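Local coordinates for protein glycoside Hydrolase (Bacteroides uniformis, PDB 5TA0) that probably hydrolyses agarose-type galactan chains as a family 86 glycoside hydrolase, and is seen here with neoagarooctaose bound to an engineered, mutated form, at residues A[33-38]-A[422-427]; A[308-313]-A[533-538]. All coordinates share one frame; numbering follows the deposited sequence. Where two conformers were deposited one is given.

Contact 1: residues A[33-38]-A[422-427]; sequences VKHKLG and GTRVET. With SO4 (sulfate ion), chain D.
Lys34 and Val425 form the one bridge between the two segments, an antiparallel, non-hydrogen-bonded pair where strands 34-37 and 423-427 cross at 107°, their axes 4.0 Å apart at the closest point. Two backbone bonds frame that pair: Glu426 N donates to Val33 O and His35 N to Arg424 O, both at 2.8 Å. Strands this steeply crossed soon diverge, and side chains carry the rest. The chief one is a stack. Arg424 lays its guanidinium on one face of the His35 imidazole, planes 14° apart and centres separated by 3.6 Å, with NH1 over the middle of the ring. The two side chains run side by side in the same direction; with CG anti to the backbone N (chi1 -165°) and the chain extended from CG to NE, Arg424 brings its guanidinium level with the ring. The stacked groups are anchored at their rims: Arg424 NE pairs with Asp437, His35 NE2 bonds Glu527, one water joins NH1 to His35 O, and another links His35 ND1 to Thr427 N. Alongside, Glu426 CB packs against Val33 CG1 while its carboxylate is salt-bridged to Arg647. Away from the stack, Lys34 CG touches Thr423 CG2 at 3.7 Å. The ammonium ends of Lys34 and Lys36 converge on a sulfate, probably from the crystallisation liquor, which also bonds Thr524. A buried arginine here spends its charge on an acid at its edge and its flat face on histidine; the nearby acids Asp437 and Glu527 would be expected to offset the positive character of the stacked pair.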
ATOM      1  N   VAL A  33      -2.651  11.052  24.554  1.00 11.24           N
ATOM      2  CA  VAL A  33      -3.813  11.320  23.688  1.00 11.08           C
ATOM      3  C   VAL A  33      -3.937  10.227  22.639  1.00 10.29           C
ATOM      4  O   VAL A  33      -3.142  10.206  21.689  1.00 10.52           O
ATOM      5  CB  VAL A  33      -3.717  12.708  23.013  1.00 11.17           C
ATOM      6  CG1 VAL A  33      -4.960  13.002  22.176  1.00 11.74           C
ATOM      7  CG2 VAL A  33      -3.476  13.788  24.067  1.00 11.59           C
ATOM      8  N   LYS A  34      -4.897   9.334  22.819  1.00 10.40           N
ATOM      9  CA  LYS A  34      -5.165   8.292  21.832  1.00 10.80           C
ATOM     10  C   LYS A  34      -5.610   8.909  20.517  1.00 10.53           C
ATOM     11  O   LYS A  34      -6.400   9.843  20.505  1.00 10.77           O
ATOM     12  CB  LYS A  34      -6.254   7.365  22.357  1.00 11.61           C
ATOM     13  CG  LYS A  34      -6.495   6.113  21.516  1.00 12.60           C
ATOM     14  CD  LYS A  34      -7.344   5.095  22.263  1.00 14.20           C
ATOM     15  CE  LYS A  34      -8.736   5.586  22.554  1.00 15.72           C
ATOM     16  NZ  LYS A  34      -9.409   4.626  23.485  1.00 16.68           N
ATOM     17  N   HIS A  35      -5.094   8.391  19.396  1.00 10.14           N
ATOM     18  CA  HIS A  35      -5.582   8.781  18.056  1.00  9.59           C
ATOM     19  C   HIS A  35      -6.442   7.641  17.521  1.00  9.55           C
ATOM     20  O   HIS A  35      -5.922   6.610  17.113  1.00  9.94           O
ATOM     21  CB  HIS A  35      -4.396   9.069  17.140  1.00  9.37           C
ATOM     22  CG  HIS A  35      -4.777   9.559  15.763  1.00  9.63           C
ATOM     23  ND1 HIS A  35      -3.863  10.174  14.936  1.00 10.03           N
ATOM     24  CD2 HIS A  35      -5.951   9.546  15.076  1.00  9.65           C
ATOM     25  CE1 HIS A  35      -4.446  10.498  13.801  1.00  9.56           C
ATOM     26  NE2 HIS A  35      -5.710  10.126  13.852  1.00 10.09           N
ATOM     27  N   LYS A  36      -7.754   7.840  17.555  0.50  9.59           N
ATOM     28  CA  LYS A  36      -8.738   6.862  17.088  0.50  9.94           C
ATOM     29  C   LYS A  36      -9.173   7.235  15.679  0.50 10.01           C
ATOM     30  O   LYS A  36      -9.374   8.415  15.376  0.50  9.46           O
ATOM     31  CB  LYS A  36      -9.961   6.856  18.019  0.50 10.79           C
ATOM     32  CG  LYS A  36     -10.973   5.765  17.705  0.50 11.68           C
ATOM     33  CD  LYS A  36     -11.965   5.550  18.840  0.50 12.69           C
ATOM     34  CE  LYS A  36     -12.779   6.803  19.086  0.50 13.72           C
ATOM     35  NZ  LYS A  36     -13.885   6.492  20.026  0.50 14.40           N
ATOM     36  N   LEU A  37      -9.327   6.228  14.832  1.00  9.59           N
ATOM     37  CA  LEU A  37      -9.784   6.431  13.449  1.00 10.32           C
ATOM     38  C   LEU A  37     -10.717   5.294  13.142  1.00 10.94           C
ATOM     39  O   LEU A  37     -10.302   4.150  13.062  1.00 10.84           O
ATOM     40  CB  LEU A  37      -8.578   6.471  12.515  1.00 11.20           C
ATOM     41  CG  LEU A  37      -8.843   6.637  11.021  1.00 11.98           C
ATOM     42  CD1 LEU A  37      -9.641   7.889  10.685  1.00 11.94           C
ATOM     43  CD2 LEU A  37      -7.536   6.623  10.242  1.00 12.65           C
ATOM     44  N   GLY A  38     -12.013   5.584  13.028  1.00 12.28           N
ATOM     45  CA  GLY A  38     -13.012   4.519  12.975  1.00 13.31           C
ATOM     46  C   GLY A  38     -12.954   3.739  14.273  1.00 13.33           C
ATOM     47  O   GLY A  38     -12.922   4.327  15.355  1.00 16.25           O
ATOM     48  N   GLY A 422       1.294  -1.105  19.502  1.00  9.48           N
ATOM     49  CA  GLY A 422       0.616  -0.466  20.602  1.00  9.67           C
ATOM     50  C   GLY A 422      -0.492   0.467  20.173  1.00  9.23           C
ATOM     51  O   GLY A 422      -0.905   0.480  18.998  1.00  8.99           O
ATOM     52  N   THR A 423      -0.969   1.257  21.132  1.00  9.10           N
ATOM     53  CA  THR A 423      -2.094   2.170  20.926  1.00  9.27           C
ATOM     54  C   THR A 423      -1.570   3.449  20.285  1.00  8.85           C
ATOM     55  O   THR A 423      -0.587   4.051  20.767  1.00  9.66           O
ATOM     56  CB  THR A 423      -2.770   2.506  22.273  1.00  9.64           C
ATOM     57  OG1 THR A 423      -3.311   1.297  22.826  1.00 11.01           O
ATOM     58  CG2 THR A 423      -3.836   3.542  22.120  1.00  9.82           C
ATOM     59  N   ARG A 424      -2.198   3.865  19.182  1.00  8.57           N
ATOM     60  CA  ARG A 424      -1.776   5.058  18.483  1.00  8.58           C
ATOM     61  C   ARG A 424      -2.048   6.292  19.326  1.00  8.63           C
ATOM     62  O   ARG A 424      -3.138   6.413  19.912  1.00  8.65           O
ATOM     63  CB  ARG A 424      -2.521   5.183  17.162  1.00  8.61           C
ATOM     64  CG  ARG A 424      -1.928   6.178  16.176  1.00  8.48           C
ATOM     65  CD  ARG A 424      -2.716   6.175  14.880  1.00  8.85           C
ATOM     66  NE  ARG A 424      -2.169   7.090  13.898  1.00  8.84           N
ATOM     67  CZ  ARG A 424      -2.865   7.608  12.887  1.00  8.82           C
ATOM     68  NH1 ARG A 424      -4.154   7.313  12.726  1.00  9.59           N
ATOM     69  NH2 ARG A 424      -2.284   8.467  12.059  1.00  9.56           N
ATOM     70  N   VAL A 425      -1.098   7.221  19.327  1.00  8.57           N
ATOM     71  CA  VAL A 425      -1.243   8.475  20.043  1.00  9.27           C
ATOM     72  C   VAL A 425      -0.948   9.635  19.126  1.00 10.05           C
ATOM     73  O   VAL A 425      -0.283   9.488  18.077  1.00  9.96           O
ATOM     74  CB  VAL A 425      -0.403   8.534  21.353  1.00  9.73           C
ATOM     75  CG1 VAL A 425      -0.929   7.524  22.346  1.00  9.61           C
ATOM     76  CG2 VAL A 425       1.091   8.327  21.062  1.00 10.12           C
ATOM     77  N   GLU A 426      -1.437  10.800  19.505  1.00 10.92           N
ATOM     78  CA  GLU A 426      -1.312  11.979  18.666  1.00 12.28           C
ATOM     79  C   GLU A 426       0.113  12.487  18.500  1.00 12.21           C
ATOM     80  O   GLU A 426       0.855  12.614  19.475  1.00 11.26           O
ATOM     81  CB  GLU A 426      -2.158  13.113  19.217  1.00 15.30           C
ATOM     82  CG  GLU A 426      -2.203  14.269  18.244  1.00 19.27           C
ATOM     83  CD  GLU A 426      -2.571  15.590  18.834  1.00 24.14           C
ATOM     84  OE1 GLU A 426      -2.610  15.769  20.065  1.00 27.25           O
ATOM     85  OE2 GLU A 426      -2.819  16.475  17.989  1.00 29.31           O
ATOM     86  N   THR A 427       0.457  12.823  17.260  1.00 11.73           N
ATOM     87  CA  THR A 427       1.684  13.541  16.940  1.00 12.69           C
ATOM     88  C   THR A 427       1.336  14.700  16.027  1.00 13.51           C
ATOM     89  O   THR A 427       0.361  14.639  15.293  1.00 14.15           O
ATOM     90  CB  THR A 427       2.727  12.655  16.240  1.00 12.91           C
ATOM     91  OG1 THR A 427       2.176  12.128  15.018  1.00 13.07           O
ATOM     92  CG2 THR A 427       3.182  11.542  17.146  1.00 13.16           C
TER
HETATM   93  S   SO4 D 701     -12.755   6.489  23.720  1.00 24.10           S
HETATM   94  O1  SO4 D 701     -13.369   5.968  24.947  1.00 29.76           O
HETATM   95  O2  SO4 D 701     -12.933   7.946  23.648  1.00 31.08           O
HETATM   96  O3  SO4 D 701     -11.311   6.260  23.808  1.00 30.23           O
HETATM   97  O4  SO4 D 701     -13.390   5.789  22.621  1.00 31.06           O
HETATM   98  O   HOH W   1      -5.844   5.357  14.534  1.00 12.31           O
HETATM   99  O   HOH W   2      -1.632  11.786  15.087  1.00 16.22           O

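Contact 2: residues A[308-313]-A[533-538]; sequences EQYSMI and TDYLKE. With EDO (1,2-ethanediol), chain I.
Tyr535 brings its ring against helix 298-315, where Tyr310 and Ile313 receive it. The aromatic component is an offset pair with little overlap: the ring centroids lie 5.1 Å apart and the planes are tilted by 26°, so the closest approach is local, Tyr310 CD2 coming within 3.4 Å of Tyr535 CZ. Tyr535 holds CG between its backbone N and carbonyl carbon, a torsion (chi1 88°) that sets the ring against Tyr310 and Ile313. The aliphatic component flanks it. The Ile313 side chain crosses that of Tyr535 at a slant, its CD1 coming within 3.6 Å of Tyr535 CD2, and Gln309 CG meets Tyr535 CB as the two side chains slide past each other in opposite directions.

Polar links are indirect or local. A water lies within hydrogen-bonding distance of Asp534 O (2.8 Å) and Gln309 OE1, while the amide nitrogen of Gln309 bonds Ala532 O. Within 533-538, Asp534 OD1 accepts the N-H of Tyr535 and OD2 forms a salt bridge with Lys537 NZ, Lys537 forming with Leu536 a G1 bulge opposite Val632. An ethanediol, probably from the crystallisation liquor, donates from O1 to Thr533 O beside Ile313 CG1. Tyr535 OH bonds Trp260, and Tyr310 OH bonds Asp269 and Lys265 within the barrel. With an alanine in place of Tyr535, the Tyr310 ring and Ile313 CD1 would probably lose their main packing partner across this contact, and Trp260 NE1 its phenol acceptor. The chemistry implies a mainly apolar joint, with the Tyr535 hydroxyl and one water as polar links between the two parts.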
ATOM      1  N   GLU A 308     -11.681   6.742  -2.981  1.00  6.94           N
ATOM      2  CA  GLU A 308     -12.644   6.833  -1.873  1.00  7.30           C
ATOM      3  C   GLU A 308     -13.819   7.745  -2.208  1.00  6.95           C
ATOM      4  O   GLU A 308     -14.966   7.373  -1.957  1.00  7.29           O
ATOM      5  CB  GLU A 308     -11.964   7.357  -0.623  1.00  8.15           C
ATOM      6  CG  GLU A 308     -10.959   6.395  -0.019  1.00  8.82           C
ATOM      7  CD  GLU A 308     -10.141   6.999   1.112  1.00  9.51           C
ATOM      8  OE1 GLU A 308      -9.194   6.297   1.577  1.00 10.36           O
ATOM      9  OE2 GLU A 308     -10.362   8.172   1.515  1.00 10.38           O
ATOM     10  N   GLN A 309     -13.527   8.927  -2.760  1.00  7.27           N
ATOM     11  CA  GLN A 309     -14.601   9.883  -3.032  1.00  7.12           C
ATOM     12  C   GLN A 309     -15.579   9.374  -4.081  1.00  6.93           C
ATOM     13  O   GLN A 309     -16.801   9.525  -3.916  1.00  7.03           O
ATOM     14  CB  GLN A 309     -14.015  11.223  -3.478  1.00  7.46           C
ATOM     15  CG  GLN A 309     -15.037  12.269  -3.948  1.00  7.59           C
ATOM     16  CD  GLN A 309     -15.887  12.824  -2.822  1.00  8.25           C
ATOM     17  OE1 GLN A 309     -15.461  13.690  -2.067  1.00  9.10           O
ATOM     18  NE2 GLN A 309     -17.093  12.320  -2.711  1.00  8.61           N
ATOM     19  N   TYR A 310     -15.061   8.777  -5.162  1.00  7.27           N
ATOM     20  CA  TYR A 310     -15.975   8.262  -6.189  1.00  7.29           C
ATOM     21  C   TYR A 310     -16.729   7.028  -5.703  1.00  7.37           C
ATOM     22  O   TYR A 310     -17.922   6.849  -6.015  1.00  7.82           O
ATOM     23  CB  TYR A 310     -15.325   8.066  -7.558  1.00  7.77           C
ATOM     24  CG  TYR A 310     -16.352   7.752  -8.597  1.00  7.67           C
ATOM     25  CD1 TYR A 310     -16.438   6.492  -9.179  1.00  7.93           C
ATOM     26  CD2 TYR A 310     -17.328   8.675  -8.921  1.00  7.94           C
ATOM     27  CE1 TYR A 310     -17.437   6.180 -10.086  1.00  7.98           C
ATOM     28  CE2 TYR A 310     -18.313   8.394  -9.834  1.00  8.39           C
ATOM     29  CZ  TYR A 310     -18.377   7.152 -10.413  1.00  8.20           C
ATOM     30  OH  TYR A 310     -19.372   6.852 -11.310  1.00  8.51           O
ATOM     31  N   SER A 311     -16.079   6.182  -4.890  1.00  7.34           N
ATOM     32  CA  SER A 311     -16.795   5.093  -4.246  1.00  7.56           C
ATOM     33  C   SER A 311     -17.962   5.606  -3.404  1.00  7.95           C
ATOM     34  O   SER A 311     -19.055   5.060  -3.455  1.00  8.01           O
ATOM     35  CB  SER A 311     -15.842   4.249  -3.410  1.00  7.72           C
ATOM     36  OG  SER A 311     -14.821   3.668  -4.208  1.00  7.58           O
ATOM     37  N   MET A 312     -17.722   6.675  -2.651  1.00  8.26           N
ATOM     38  CA  MET A 312     -18.841   7.271  -1.904  1.00  8.67           C
ATOM     39  C   MET A 312     -19.964   7.738  -2.817  1.00  8.72           C
ATOM     40  O   MET A 312     -21.119   7.433  -2.585  1.00  9.06           O
ATOM     41  CB  MET A 312     -18.344   8.439  -1.042  1.00  9.05           C
ATOM     42  CG  MET A 312     -17.604   7.973   0.198  1.00  9.60           C
ATOM     43  SD  MET A 312     -18.617   7.143   1.447  1.00 10.35           S
ATOM     44  CE  MET A 312     -19.643   8.519   1.958  1.00 11.32           C
ATOM     45  N   ILE A 313     -19.626   8.450  -3.882  1.00  8.86           N
ATOM     46  CA  ILE A 313     -20.663   8.984  -4.782  1.00  9.21           C
ATOM     47  C   ILE A 313     -21.471   7.848  -5.435  1.00  9.58           C
ATOM     48  O   ILE A 313     -22.695   7.854  -5.418  1.00 10.35           O
ATOM     49  CB  ILE A 313     -20.040   9.897  -5.852  1.00  9.62           C
ATOM     50  CG1 ILE A 313     -19.560  11.211  -5.219  1.00  9.99           C
ATOM     51  CG2 ILE A 313     -21.003  10.172  -7.025  1.00  9.90           C
ATOM     52  CD1 ILE A 313     -18.590  11.988  -6.050  1.00 10.47           C
ATOM     53  N   THR A 533     -20.224  16.120  -1.835  1.00  9.99           N
ATOM     54  CA  THR A 533     -21.320  15.585  -2.601  1.00 10.86           C
ATOM     55  C   THR A 533     -20.984  15.314  -4.062  1.00 10.29           C
ATOM     56  O   THR A 533     -21.690  14.580  -4.710  1.00 11.37           O
ATOM     57  CB  THR A 533     -22.550  16.505  -2.584  1.00 11.09           C
ATOM     58  OG1 THR A 533     -22.210  17.766  -3.170  1.00 12.19           O
ATOM     59  CG2 THR A 533     -23.046  16.741  -1.139  1.00 11.41           C
ATOM     60  N   ASP A 534     -19.915  15.920  -4.572  1.00 10.58           N
ATOM     61  CA  ASP A 534     -19.538  15.788  -5.976  1.00 10.92           C
ATOM     62  C   ASP A 534     -18.016  15.861  -6.080  1.00  9.82           C
ATOM     63  O   ASP A 534     -17.332  16.081  -5.086  1.00  9.54           O
ATOM     64  CB  ASP A 534     -20.202  16.919  -6.791  1.00 12.49           C
ATOM     65  CG  ASP A 534     -20.449  16.565  -8.237  1.00 15.45           C
ATOM     66  OD1 ASP A 534     -19.908  15.572  -8.760  1.00 16.50           O
ATOM     67  OD2 ASP A 534     -21.239  17.323  -8.862  1.00 18.94           O
ATOM     68  N   TYR A 535     -17.493  15.714  -7.294  1.00  9.18           N
ATOM     69  CA  TYR A 535     -16.061  15.626  -7.510  1.00  9.68           C
ATOM     70  C   TYR A 535     -15.729  15.987  -8.963  1.00  9.64           C
ATOM     71  O   TYR A 535     -16.641  16.228  -9.756  1.00 10.62           O
ATOM     72  CB  TYR A 535     -15.572  14.205  -7.132  1.00  9.39           C
ATOM     73  CG  TYR A 535     -15.626  13.176  -8.238  1.00  9.72           C
ATOM     74  CD1 TYR A 535     -14.523  12.348  -8.504  1.00  9.47           C
ATOM     75  CD2 TYR A 535     -16.773  13.020  -9.027  1.00  9.78           C
ATOM     76  CE1 TYR A 535     -14.559  11.429  -9.550  1.00  9.27           C
ATOM     77  CE2 TYR A 535     -16.823  12.093 -10.055  1.00 10.12           C
ATOM     78  CZ  TYR A 535     -15.699  11.296 -10.315  1.00  9.70           C
ATOM     79  OH  TYR A 535     -15.742  10.382 -11.356  1.00 10.33           O
ATOM     80  N   LEU A 536     -14.438  16.055  -9.269  1.00 10.12           N
ATOM     81  CA  LEU A 536     -13.918  16.117 -10.655  1.00 10.52           C
ATOM     82  C   LEU A 536     -14.518  17.259 -11.480  1.00 11.08           C
ATOM     83  O   LEU A 536     -15.334  17.034 -12.383  1.00 12.07           O
ATOM     84  CB  LEU A 536     -14.079  14.756 -11.354  1.00 10.98           C
ATOM     85  CG  LEU A 536     -13.331  14.610 -12.704  1.00 11.65           C
ATOM     86  CD1 LEU A 536     -11.860  14.969 -12.613  1.00 11.72           C
ATOM     87  CD2 LEU A 536     -13.517  13.189 -13.201  1.00 12.16           C
ATOM     88  N   LYS A 537     -14.104  18.474 -11.149  0.60 11.27           N
ATOM     89  CA  LYS A 537     -14.637  19.684 -11.797  0.60 12.13           C
ATOM     90  C   LYS A 537     -13.522  20.396 -12.560  0.60 12.32           C
ATOM     91  O   LYS A 537     -12.411  20.558 -12.061  0.60 12.08           O
ATOM     92  CB  LYS A 537     -15.256  20.611 -10.753  0.60 12.80           C
ATOM     93  CG  LYS A 537     -16.417  20.014  -9.961  0.60 13.60           C
ATOM     94  CD  LYS A 537     -17.577  19.585 -10.849  0.60 14.27           C
ATOM     95  CE  LYS A 537     -18.730  18.979 -10.063  0.60 15.21           C
ATOM     96  NZ  LYS A 537     -19.760  18.417 -10.983  0.60 16.33           N
ATOM     97  N   GLU A 538     -13.839  20.815 -13.785  1.00 13.16           N
ATOM     98  CA  GLU A 538     -12.908  21.575 -14.627  1.00 15.05           C
ATOM     99  C   GLU A 538     -12.721  22.993 -14.097  1.00 14.35           C
ATOM    100  O   GLU A 538     -13.669  23.629 -13.634  1.00 15.13           O
ATOM    101  CB  GLU A 538     -13.442  21.693 -16.063  1.00 17.13           C
ATOM    102  CG  GLU A 538     -13.608  20.392 -16.815  1.00 19.98           C
ATOM    103  CD  GLU A 538     -14.346  20.545 -18.141  1.00 22.51           C
ATOM    104  OE1 GLU A 538     -14.663  21.684 -18.545  1.00 25.09           O
ATOM    105  OE2 GLU A 538     -14.631  19.509 -18.770  1.00 25.65           O
TER
HETATM  106  C1  EDO I 706     -23.957  11.828  -3.289  1.00 24.39           C
HETATM  107  O1  EDO I 706     -22.563  12.113  -3.369  1.00 23.60           O
HETATM  108  C2  EDO I 706     -24.430  12.138  -1.884  1.00 23.23           C
HETATM  109  O2  EDO I 706     -23.973  13.430  -1.489  1.00 23.45           O
HETATM  110  O   HOH W   3     -14.754  15.674  -3.988  1.00  8.81           O

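In the fold
Both contacts reach one five-stranded sheet, through its neighbouring strands 34-37 and 523-538, yet they join it to different parts of the fold. Contact 1 is buried and ties the edge of that sheet to strand 423-429 of the nine-stranded sheet, a strand-to-strand crossing built on backbone bonds and a cation stacked on a ring. Contact 2, only partly buried, sets the irregular part of strand 523-538 around residues 533-535 against helix 298-315 of the helical layer around the parallel strands. The centres of contact 1 and contact 2 are about 28 Å apart, and the two do not touch. Contact 1 has direct backbone bonds across it, whereas contact 2 relies on side-chain packing and one water.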